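Local coordinates for protein putative dehydratase (Mesorhizobium loti, PDB 2POZ) that is of uncharacterised function but probably acts as a lyase, perhaps a dehydratase, of the mandelate racemase and muconate lactonizing enzyme family, at residues Phe80-Lys83 with Ile88-Ala91; Arg187-Val192 with Gly223-Cys228; Glu29-Ala34 with Lys104-Gly109; Glu231-Pro236 with Gly240-Ile245. All coordinates share one frame; numbering follows the deposited sequence.

Contact 1: Phe80-Lys83 with Ile88-Ala91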
loop_
_atom_site.group_PDB
_atom_site.type_symbol
_atom_site.label_atom_id
_atom_site.label_comp_id
_atom_site.label_asym_id
_atom_site.label_seq_id
_atom_site.Cartn_x
_atom_site.Cartn_y
_atom_site.Cartn_z
ATOM N N PHE A 80 26.320 -12.048 -18.582
ATOM C CA PHE A 80 24.988 -12.651 -18.483
ATOM C C PHE A 80 24.573 -12.899 -17.027
ATOM O O PHE A 80 23.475 -12.514 -16.612
ATOM C CB PHE A 80 24.871 -13.977 -19.252
ATOM C CG PHE A 80 23.437 -14.451 -19.408
ATOM C CD1 PHE A 80 22.621 -13.926 -20.414
ATOM C CD2 PHE A 80 22.878 -15.354 -18.501
ATOM C CE1 PHE A 80 21.261 -14.288 -20.510
ATOM C CE2 PHE A 80 21.522 -15.724 -18.584
ATOM C CZ PHE A 80 20.714 -15.186 -19.594
ATOM N N TRP A 81 25.451 -13.521 -16.247
ATOM C CA TRP A 81 25.118 -13.833 -14.856
ATOM C C TRP A 81 25.153 -12.659 -13.892
ATOM O O TRP A 81 24.735 -12.789 -12.746
ATOM C CB TRP A 81 26.018 -14.967 -14.357
ATOM C CG TRP A 81 25.901 -16.129 -15.263
ATOM C CD1 TRP A 81 26.838 -16.581 -16.150
ATOM C CD2 TRP A 81 24.724 -16.903 -15.492
ATOM N NE1 TRP A 81 26.309 -17.582 -16.928
ATOM C CE2 TRP A 81 25.012 -17.800 -16.545
ATOM C CE3 TRP A 81 23.447 -16.922 -14.915
ATOM C CZ2 TRP A 81 24.070 -18.710 -17.033
ATOM C CZ3 TRP A 81 22.508 -17.824 -15.401
ATOM C CH2 TRP A 81 22.827 -18.707 -16.452
ATOM N N ALA A 82 25.639 -11.513 -14.362
ATOM C CA ALA A 82 25.703 -10.312 -13.540
ATOM C C ALA A 82 24.314 -9.715 -13.274
ATOM O O ALA A 82 24.090 -9.111 -12.225
ATOM C CB ALA A 82 26.588 -9.267 -14.207
ATOM N N LYS A 83 23.390 -9.868 -14.221
ATOM C CA LYS A 83 22.041 -9.321 -14.056
ATOM C C LYS A 83 21.343 -10.128 -12.963
ATOM O O LYS A 83 21.074 -11.314 -13.130
ATOM C CB LYS A 83 21.279 -9.368 -15.388
ATOM C CG LYS A 83 21.948 -8.527 -16.490
ATOM C CD LYS A 83 21.086 -8.450 -17.767
ATOM C CE LYS A 83 21.729 -7.541 -18.816
ATOM N NZ LYS A 83 20.937 -7.421 -20.077
ATOM N N ILE A 88 29.540 -14.365 -6.182
ATOM C CA ILE A 88 30.663 -14.822 -6.985
ATOM C C ILE A 88 30.947 -13.919 -8.189
ATOM O O ILE A 88 32.075 -13.460 -8.367
ATOM C CB ILE A 88 30.461 -16.268 -7.444
ATOM C CG1 ILE A 88 30.321 -17.184 -6.218
ATOM C CG2 ILE A 88 31.619 -16.686 -8.350
ATOM C CD1 ILE A 88 31.459 -17.067 -5.189
ATOM N N ILE A 89 29.935 -13.657 -9.010
ATOM C CA ILE A 89 30.140 -12.791 -10.165
ATOM C C ILE A 89 30.587 -11.401 -9.701
ATOM O O ILE A 89 31.550 -10.835 -10.234
ATOM C CB ILE A 89 28.848 -12.666 -11.035
ATOM C CG1 ILE A 89 29.099 -11.728 -12.220
ATOM C CG2 ILE A 89 27.688 -12.109 -10.208
ATOM C CD1 ILE A 89 30.047 -12.274 -13.249
ATOM N N PHE A 90 29.927 -10.853 -8.686
ATOM C CA PHE A 90 30.304 -9.523 -8.250
ATOM C C PHE A 90 31.602 -9.407 -7.478
ATOM O O PHE A 90 32.220 -8.346 -7.485
ATOM C CB PHE A 90 29.139 -8.845 -7.523
ATOM C CG PHE A 90 28.086 -8.340 -8.470
ATOM C CD1 PHE A 90 26.812 -8.894 -8.490
ATOM C CD2 PHE A 90 28.419 -7.398 -9.437
ATOM C CE1 PHE A 90 25.883 -8.518 -9.477
ATOM C CE2 PHE A 90 27.502 -7.018 -10.423
ATOM C CZ PHE A 90 26.234 -7.583 -10.441
ATOM N N ALA A 91 32.031 -10.492 -6.838
ATOM C CA ALA A 91 33.303 -10.463 -6.124
ATOM C C ALA A 91 34.400 -10.438 -7.196
ATOM O O ALA A 91 35.439 -9.801 -7.024
ATOM C CB ALA A 91 33.454 -11.693 -5.231
#

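Contact 2: Arg187-Val192 with Gly223-Cys228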
loop_
_atom_site.group_PDB
_atom_site.type_symbol
_atom_site.label_atom_id
_atom_site.label_comp_id
_atom_site.label_asym_id
_atom_site.label_seq_id
_atom_site.Cartn_x
_atom_site.Cartn_y
_atom_site.Cartn_z
ATOM N N ARG A 187 23.254 -16.065 27.501
ATOM C CA ARG A 187 24.294 -16.020 28.523
ATOM C C ARG A 187 25.626 -15.595 27.921
ATOM O O ARG A 187 26.423 -14.933 28.581
ATOM C CB ARG A 187 24.441 -17.386 29.209
ATOM C CG ARG A 187 23.209 -17.800 30.008
ATOM C CD ARG A 187 22.944 -16.834 31.155
ATOM N NE ARG A 187 21.620 -17.029 31.749
ATOM C CZ ARG A 187 21.120 -16.293 32.738
ATOM N NH1 ARG A 187 21.831 -15.302 33.262
ATOM N NH2 ARG A 187 19.899 -16.541 33.194
ATOM N N ARG A 188 25.868 -15.976 26.668
ATOM C CA ARG A 188 27.105 -15.595 26.001
ATOM C C ARG A 188 27.142 -14.077 25.824
ATOM O O ARG A 188 28.171 -13.440 26.063
ATOM C CB ARG A 188 27.215 -16.267 24.630
ATOM C CG ARG A 188 27.525 -17.756 24.652
ATOM C CD ARG A 188 27.422 -18.316 23.237
ATOM N NE ARG A 188 27.884 -19.696 23.125
ATOM C CZ ARG A 188 27.563 -20.506 22.121
ATOM N NH1 ARG A 188 26.768 -20.066 21.152
ATOM N NH2 ARG A 188 28.049 -21.747 22.071
ATOM N N VAL A 189 26.020 -13.497 25.399
ATOM C CA VAL A 189 25.957 -12.052 25.205
ATOM C C VAL A 189 26.134 -11.346 26.555
ATOM O O VAL A 189 26.870 -10.360 26.663
ATOM C CB VAL A 189 24.606 -11.624 24.556
ATOM C CG1 VAL A 189 24.570 -10.115 24.363
ATOM C CG2 VAL A 189 24.436 -12.315 23.206
ATOM N N LYS A 190 25.473 -11.864 27.584
ATOM C CA LYS A 190 25.568 -11.284 28.918
ATOM C C LYS A 190 26.982 -11.400 29.481
ATOM O O LYS A 190 27.458 -10.487 30.147
ATOM C CB LYS A 190 24.570 -11.958 29.866
ATOM C CG LYS A 190 24.581 -11.379 31.287
ATOM C CD LYS A 190 23.463 -11.971 32.134
ATOM C CE LYS A 190 23.360 -11.277 33.487
ATOM N NZ LYS A 190 24.559 -11.534 34.337
ATOM N N ALA A 191 27.654 -12.517 29.212
ATOM C CA ALA A 191 29.018 -12.707 29.693
ATOM C C ALA A 191 29.945 -11.672 29.052
ATOM O O ALA A 191 30.856 -11.160 29.703
ATOM C CB ALA A 191 29.504 -14.113 29.375
ATOM N N VAL A 192 29.712 -11.367 27.777
ATOM C CA VAL A 192 30.528 -10.378 27.079
ATOM C C VAL A 192 30.309 -8.991 27.682
ATOM O O VAL A 192 31.268 -8.247 27.899
ATOM C CB VAL A 192 30.207 -10.338 25.557
ATOM C CG1 VAL A 192 30.913 -9.160 24.897
ATOM C CG2 VAL A 192 30.666 -11.630 24.900
ATOM N N GLY A 223 18.078 -6.825 24.655
ATOM C CA GLY A 223 17.958 -5.379 24.592
ATOM C C GLY A 223 18.439 -4.650 25.835
ATOM O O GLY A 223 18.935 -3.527 25.755
ATOM N N GLU A 224 18.300 -5.301 26.983
ATOM C CA GLU A 224 18.702 -4.731 28.262
ATOM C C GLU A 224 20.218 -4.765 28.460
ATOM O O GLU A 224 20.739 -4.199 29.419
ATOM C CB GLU A 224 18.010 -5.489 29.401
ATOM C CG GLU A 224 16.469 -5.429 29.368
ATOM C CD GLU A 224 15.858 -5.976 28.074
ATOM O OE1 GLU A 224 16.245 -7.085 27.638
ATOM O OE2 GLU A 224 14.980 -5.299 27.495
ATOM N N LEU A 225 20.927 -5.427 27.551
ATOM C CA LEU A 225 22.381 -5.507 27.653
ATOM C C LEU A 225 23.085 -4.373 26.900
ATOM O O LEU A 225 24.309 -4.367 26.781
ATOM C CB LEU A 225 22.862 -6.873 27.153
ATOM C CG LEU A 225 22.293 -8.030 27.985
ATOM C CD1 LEU A 225 22.717 -9.365 27.409
ATOM C CD2 LEU A 225 22.770 -7.892 29.429
ATOM N N ASP A 226 22.296 -3.420 26.399
ATOM C CA ASP A 226 22.802 -2.251 25.670
ATOM C C ASP A 226 23.595 -2.628 24.423
ATOM O O ASP A 226 24.820 -2.529 24.385
ATOM C CB ASP A 226 23.653 -1.376 26.604
ATOM C CG ASP A 226 24.068 -0.058 25.959
ATOM O OD1 ASP A 226 23.239 0.552 25.249
ATOM O OD2 ASP A 226 25.220 0.379 26.175
ATOM N N ILE A 227 22.868 -3.043 23.395
ATOM C CA ILE A 227 23.465 -3.465 22.135
ATOM C C ILE A 227 23.481 -2.334 21.106
ATOM O O ILE A 227 22.459 -1.705 20.847
ATOM C CB ILE A 227 22.679 -4.675 21.558
ATOM C CG1 ILE A 227 22.566 -5.783 22.616
ATOM C CG2 ILE A 227 23.341 -5.184 20.292
ATOM C CD1 ILE A 227 23.895 -6.280 23.158
ATOM N N CYS A 228 24.648 -2.079 20.522
ATOM C CA CYS A 228 24.784 -1.028 19.515
ATOM C C CYS A 228 23.870 -1.377 18.327
ATOM O O CYS A 228 23.023 -0.579 17.915
ATOM C CB CYS A 228 26.246 -0.926 19.076
ATOM S SG CYS A 228 26.613 0.454 17.972
#

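Contact 3: Glu29-Ala34 with Lys104-Gly109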
loop_
_atom_site.group_PDB
_atom_site.type_symbol
_atom_site.label_atom_id
_atom_site.label_comp_id
_atom_site.label_asym_id
_atom_site.label_seq_id
_atom_site.Cartn_x
_atom_site.Cartn_y
_atom_site.Cartn_z
ATOM N N GLU A 29 53.057 -0.343 -19.746
ATOM C CA GLU A 29 54.000 0.653 -19.251
ATOM C C GLU A 29 54.516 0.326 -17.852
ATOM O O GLU A 29 55.076 1.185 -17.168
ATOM C CB GLU A 29 53.357 2.039 -19.253
ATOM C CG GLU A 29 52.889 2.497 -20.628
ATOM C CD GLU A 29 54.032 2.834 -21.562
ATOM O OE1 GLU A 29 54.859 1.939 -21.854
ATOM O OE2 GLU A 29 54.101 4.001 -22.010
ATOM N N GLY A 30 54.314 -0.917 -17.425
ATOM C CA GLY A 30 54.799 -1.331 -16.120
ATOM C C GLY A 30 53.962 -0.981 -14.905
ATOM O O GLY A 30 54.316 -1.357 -13.793
ATOM N N ILE A 31 52.860 -0.265 -15.091
ATOM C CA ILE A 31 52.012 0.079 -13.950
ATOM C C ILE A 31 51.044 -1.067 -13.646
ATOM O O ILE A 31 50.221 -1.437 -14.476
ATOM C CB ILE A 31 51.217 1.363 -14.216
ATOM C CG1 ILE A 31 52.194 2.490 -14.575
ATOM C CG2 ILE A 31 50.389 1.733 -12.984
ATOM C CD1 ILE A 31 51.548 3.832 -14.796
ATOM N N THR A 32 51.148 -1.627 -12.449
ATOM C CA THR A 32 50.285 -2.739 -12.070
ATOM C C THR A 32 49.200 -2.322 -11.083
ATOM O O THR A 32 49.367 -1.376 -10.319
ATOM C CB THR A 32 51.095 -3.861 -11.414
ATOM O OG1 THR A 32 51.619 -3.390 -10.168
ATOM C CG2 THR A 32 52.249 -4.280 -12.315
ATOM N N GLY A 33 48.088 -3.042 -11.110
ATOM C CA GLY A 33 46.998 -2.757 -10.194
ATOM C C GLY A 33 46.648 -4.026 -9.442
ATOM O O GLY A 33 46.687 -5.118 -10.016
ATOM N N ALA A 34 46.302 -3.891 -8.166
ATOM C CA ALA A 34 45.950 -5.044 -7.340
ATOM C C ALA A 34 44.519 -4.939 -6.806
ATOM O O ALA A 34 44.039 -3.848 -6.494
ATOM C CB ALA A 34 46.927 -5.164 -6.183
ATOM N N LYS A 104 44.711 3.720 -11.965
ATOM C CA LYS A 104 44.399 5.111 -12.253
ATOM C C LYS A 104 45.064 6.032 -11.231
ATOM O O LYS A 104 45.620 7.063 -11.595
ATOM C CB LYS A 104 42.883 5.336 -12.260
ATOM C CG LYS A 104 42.466 6.744 -12.695
ATOM C CD LYS A 104 40.945 6.891 -12.731
ATOM C CE LYS A 104 40.349 6.239 -13.963
ATOM N NZ LYS A 104 40.625 7.029 -15.197
ATOM N N GLY A 105 45.006 5.660 -9.956
ATOM C CA GLY A 105 45.620 6.480 -8.928
ATOM C C GLY A 105 47.130 6.546 -9.111
ATOM O O GLY A 105 47.741 7.609 -8.958
ATOM N N LYS A 106 47.740 5.409 -9.436
ATOM C CA LYS A 106 49.184 5.371 -9.659
ATOM C C LYS A 106 49.553 6.245 -10.860
ATOM O O LYS A 106 50.580 6.917 -10.848
ATOM C CB LYS A 106 49.654 3.936 -9.896
ATOM C CG LYS A 106 49.649 3.076 -8.636
ATOM C CD LYS A 106 50.257 1.713 -8.900
ATOM C CE LYS A 106 50.189 0.823 -7.671
ATOM N NZ LYS A 106 50.659 -0.552 -7.996
ATOM N N CYS A 107 48.713 6.241 -11.890
ATOM C CA CYS A 107 48.978 7.051 -13.074
ATOM C C CYS A 107 48.934 8.536 -12.750
ATOM O O CYS A 107 49.766 9.303 -13.225
ATOM C CB CYS A 107 47.957 6.766 -14.174
ATOM S SG CYS A 107 48.173 5.196 -15.025
ATOM N N LEU A 108 47.959 8.933 -11.940
ATOM C CA LEU A 108 47.793 10.331 -11.566
ATOM C C LEU A 108 48.614 10.740 -10.346
ATOM O O LEU A 108 48.646 11.911 -9.977
ATOM C CB LEU A 108 46.305 10.624 -11.345
ATOM C CG LEU A 108 45.458 10.412 -12.610
ATOM C CD1 LEU A 108 43.979 10.592 -12.300
ATOM C CD2 LEU A 108 45.905 11.390 -13.688
ATOM N N GLY A 109 49.271 9.766 -9.722
ATOM C CA GLY A 109 50.112 10.046 -8.569
ATOM C C GLY A 109 49.438 10.402 -7.255
ATOM O O GLY A 109 50.026 11.107 -6.435
#

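Contact 4: Glu231-Pro236 with Gly240-Ile245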
loop_
_atom_site.group_PDB
_atom_site.type_symbol
_atom_site.label_atom_id
_atom_site.label_comp_id
_atom_site.label_asym_id
_atom_site.label_seq_id
_atom_site.Cartn_x
_atom_site.Cartn_y
_atom_site.Cartn_z
ATOM N N GLU A 231 23.204 -7.470 13.581
ATOM C CA GLU A 231 23.466 -7.661 12.158
ATOM C C GLU A 231 22.746 -8.877 11.576
ATOM O O GLU A 231 22.706 -9.950 12.197
ATOM C CB GLU A 231 24.973 -7.798 11.932
ATOM C CG GLU A 231 25.386 -7.923 10.475
ATOM C CD GLU A 231 26.891 -8.076 10.321
ATOM O OE1 GLU A 231 27.626 -7.505 11.154
ATOM O OE2 GLU A 231 27.334 -8.755 9.366
ATOM N N GLU A 232 22.191 -8.700 10.378
ATOM C CA GLU A 232 21.462 -9.756 9.681
ATOM C C GLU A 232 20.580 -10.582 10.619
ATOM O O GLU A 232 20.818 -11.772 10.806
ATOM C CB GLU A 232 22.437 -10.694 8.958
ATOM C CG GLU A 232 23.206 -10.061 7.807
ATOM C CD GLU A 232 24.044 -11.082 7.052
ATOM O OE1 GLU A 232 24.806 -11.824 7.709
ATOM O OE2 GLU A 232 23.942 -11.141 5.807
ATOM N N PRO A 233 19.543 -9.967 11.210
ATOM C CA PRO A 233 18.666 -10.708 12.121
ATOM C C PRO A 233 17.902 -11.826 11.412
ATOM O O PRO A 233 17.377 -12.738 12.054
ATOM C CB PRO A 233 17.750 -9.620 12.681
ATOM C CG PRO A 233 17.629 -8.676 11.516
ATOM C CD PRO A 233 19.061 -8.587 11.017
ATOM N N CYS A 234 17.822 -11.748 10.086
ATOM C CA CYS A 234 17.143 -12.798 9.340
ATOM C C CYS A 234 17.908 -13.100 8.071
ATOM O O CYS A 234 18.824 -12.370 7.698
ATOM C CB CYS A 234 15.705 -12.407 8.988
ATOM S SG CYS A 234 15.585 -10.976 7.895
ATOM N N ASP A 235 17.533 -14.192 7.421
ATOM C CA ASP A 235 18.179 -14.607 6.183
ATOM C C ASP A 235 18.134 -13.450 5.189
ATOM O O ASP A 235 17.078 -12.869 4.957
ATOM C CB ASP A 235 17.448 -15.820 5.600
ATOM C CG ASP A 235 18.211 -16.468 4.464
ATOM O OD1 ASP A 235 18.639 -15.745 3.533
ATOM O OD2 ASP A 235 18.373 -17.706 4.500
ATOM N N PRO A 236 19.289 -13.093 4.605
ATOM C CA PRO A 236 19.396 -12.003 3.629
ATOM C C PRO A 236 18.405 -12.167 2.471
ATOM O O PRO A 236 18.067 -11.202 1.805
ATOM C CB PRO A 236 20.844 -12.106 3.154
ATOM C CG PRO A 236 21.550 -12.640 4.343
ATOM C CD PRO A 236 20.609 -13.695 4.863
ATOM N N GLY A 240 11.096 -9.389 3.798
ATOM C CA GLY A 240 9.819 -9.179 4.453
ATOM C C GLY A 240 10.033 -9.395 5.941
ATOM O O GLY A 240 9.546 -8.629 6.776
ATOM N N ALA A 241 10.766 -10.454 6.279
ATOM C CA ALA A 241 11.059 -10.742 7.674
ATOM C C ALA A 241 11.890 -9.589 8.240
ATOM O O ALA A 241 11.692 -9.181 9.382
ATOM C CB ALA A 241 11.823 -12.058 7.797
ATOM N N LEU A 242 12.813 -9.061 7.437
ATOM C CA LEU A 242 13.657 -7.953 7.883
ATOM C C LEU A 242 12.826 -6.753 8.334
ATOM O O LEU A 242 13.103 -6.162 9.382
ATOM C CB LEU A 242 14.619 -7.518 6.772
ATOM C CG LEU A 242 15.568 -6.353 7.082
ATOM C CD1 LEU A 242 16.411 -6.665 8.315
ATOM C CD2 LEU A 242 16.477 -6.105 5.882
ATOM N N LYS A 243 11.808 -6.386 7.558
ATOM C CA LYS A 243 10.985 -5.243 7.945
ATOM C C LYS A 243 10.156 -5.540 9.190
ATOM O O LYS A 243 10.061 -4.709 10.088
ATOM C CB LYS A 243 10.060 -4.802 6.806
ATOM C CG LYS A 243 9.233 -3.575 7.202
ATOM C CD LYS A 243 8.872 -2.692 6.026
ATOM C CE LYS A 243 8.264 -1.380 6.513
ATOM N NZ LYS A 243 9.188 -0.646 7.442
ATOM N N VAL A 244 9.554 -6.723 9.243
ATOM C CA VAL A 244 8.748 -7.115 10.392
ATOM C C VAL A 244 9.604 -7.069 11.654
ATOM O O VAL A 244 9.189 -6.536 12.691
ATOM C CB VAL A 244 8.190 -8.542 10.217
ATOM C CG1 VAL A 244 7.505 -8.999 11.498
ATOM C CG2 VAL A 244 7.206 -8.569 9.055
ATOM N N ILE A 245 10.806 -7.629 11.563
ATOM C CA ILE A 245 11.708 -7.642 12.698
ATOM C C ILE A 245 12.050 -6.220 13.142
ATOM O O ILE A 245 12.006 -5.923 14.328
ATOM C CB ILE A 245 12.998 -8.435 12.362
ATOM C CG1 ILE A 245 12.656 -9.928 12.232
ATOM C CG2 ILE A 245 14.057 -8.213 13.444
ATOM C CD1 ILE A 245 13.763 -10.766 11.605
#

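Contact 1: Phe80-Lys83 with Ile88-Ala91
Ala82 faces two side chains of helix 87-108 at once, and its small methyl is met by each from a different quarter. Ile89 comes with its CG1 methylene, which lies 4.0 Å from Ala82 CB and slightly nearer to Ala82 CA. The ring of Phe90 arrives with its far end, CZ standing 4.1 Å from Ala82 CB. The same ring end also meets the backbone: Ala82 O is 3.2 Å from Phe90 CZ and 3.3 Å from Phe90 CE1, reaching the ring at a slant. The two helix residues differ in how they get there. Ile89 has CG1 anti to its backbone N (chi1 179°), which carries that branch to the turn and sets CG2 on a separate course, 4.0 Å from Trp81 O. Phe90 instead has CG anti to its carbonyl carbon (chi1 -77°), which swings the ring across to Ala82. These contacts belong to the N-terminal capping domain of the enolase superfamily, where residues 80-83 form a type I beta turn in the link between helices 68-78 and 87-108. The turn opens at Phe80, whose positive phi breaks the helical geometry after helix 68-78. Tyr76, from that helix, touches both Ala82 and Phe90. Within the turn the aromatic pair lies on the far side from the helix: Phe80 CD2 sits 3.6 Å above the plane of the Trp81 ring, over its centre, while Trp81 CD2 lies in the Phe80 plane, at its edge. The indole is turned off from helix 87-108, and its NE1 hydrogen-bonds Tyr41 O of the second subunit.

Contact 2: Arg187-Val192 with Gly223-Cys228
Val189 and Leu225 make the tight part of this contact, Val189 CG1 pressing on Leu225 CD1 at 3.6 Å. The two side chains cross obliquely, and that one leucine methyl does nearly all the touching: it also lies 3.7 Å from Lys190 N, against the backbone of helix 179-196. Val189 CG1 stands anti to its own backbone N (chi1 -180°), a setting that sends this methyl toward the incoming loop, where it meets Ile227 CD1 at 4.1 Å as well. Val189 and Ile227 approach at about a right angle. The other side is looser. Lys190 offers only its CB, 4.0 Å from Leu225 CD1; the rest of its chain departs from the loop and bends at the last torsion, where NZ forms a salt bridge with Asp194 on the same helix. Polar ties between helix and loop lie one step further on, where Arg193 donates hydrogen bonds to the carbonyls of Leu225 and Asp226. The arrangement is part of the outer layer of the barrel in the C-terminal domain: residues 223-228 lead from helix 212-222 into strand 227-231, Ile227 packs on Val204 of strand 201-205, and Val189 rests on Phe158 of strand 155-158.

Contact 3: Glu29-Ala34 with Lys104-Gly109
The carbonyl oxygen of Thr32 receives the ammonium group of Lys106 in a hydrogen bond of 2.8 Å from Lys106 NZ to Thr32 O. It joins two parts of the N-terminal capping domain of the enolase superfamily: the residues leading into strand 33-37, outermost in this chain's antiparallel sheet, and the C-terminal end of helix 87-108. The donor approaches at a C=O...N angle of 144°. It is also tilted 34° from the carbonyl plane. Lys106 reaches it with a chain extended beyond CG, and Lys106 CD and CE also pass close to the same oxygen. Asp102, one turn back on the helix, is a long and weak ion partner for NZ, and its OD2 also accepts a hydrogen bond from Ala34 N, tying helix and strand a second time. Nearer the root of the lysine chain the contact turns apolar: the Ile31 and Lys106 side chains run antiparallel past one another, with Ile31 CG2 3.9 Å from Lys106 CB. A methionine in place of Lys106 would probably leave the Thr32 carbonyl without its ammonium donor and Asp102 without this weak countercharge. The helix ends just beyond in a Schellman motif, Gly109 taking the positive phi as C-prime residue, with Val110 N bonded to Gly105 O and a weak bond from Gly109 N to Lys106 O. Ile31 is shared between two successive helix residues. While its CG2 meets the lysine, its other branch, with CG1 anti to the carbonyl carbon (chi1 -56°), runs to the neighbouring cysteine, where Ile31 CD1 touches Cys107 SG at 3.6 Å.

Contact 4: Glu231-Pro236 with Gly240-Ile245
Cys234 inserts its side chain between Ala241, Leu242 and Ile245, and can be followed atom by atom. Its CB meets the end of Ile245 first, Cys234 CB to Ile245 CD1 being 3.6 Å, and has the Ala241 methyl a little further off. From there chi1 of 63° tucks SG into the notch flanked by the residue's own N and C, pointing it at the helix backbone. At this tip Cys234 SG is 3.4 Å from Leu242 N, close also to Leu242 CA, and packs on Leu242 CB at 3.8 Å and on Ala241 CB at 3.9 Å. Next to the cysteine, the Pro233 ring lies against the same helix: its CG meets Leu242 CD1 at 4.0 Å, and its CB meets Ile245 CG2 at the same separation. Ile245 thus serves both neighbours, one branch for the proline and the other for the cysteine. An alanine at Ile245 would remove both branches and is likely to open a gap beside the Pro233 ring and Cys234 CB. Ile253 of strand 253-255 packs on Pro233, Leu242 and Ile245, while Asn301 of the fifth subunit touches Cys234 and Ala241. The whole is a beta-alpha connection of the enolase-superfamily barrel, residues 231-236 leading from the C-terminal end of strand 227-231, the end at which such barrels carry their active sites, into helix 239-248.

Contacts 1 and 3 share helix 87-108 of the capping domain, its beginning and its end, with centres about 26 Å apart; contacts 2 and 4 adjoin in sequence in the barrel domain. Burial separates them differently. Contacts 1 and 4 are buried, rely on apolar packing and both touch the second subunit, whereas contact 2 is partly buried and contact 3 lies at the surface. Contact 3 alone has a hydrogen bond between its two segments. In contact 2 the polar groups find partners beyond the touching atoms. As worked examples, they show mostly apolar packing where buried loops meet helices and mixed chemistry where a helix end meets the approach to an outer strand.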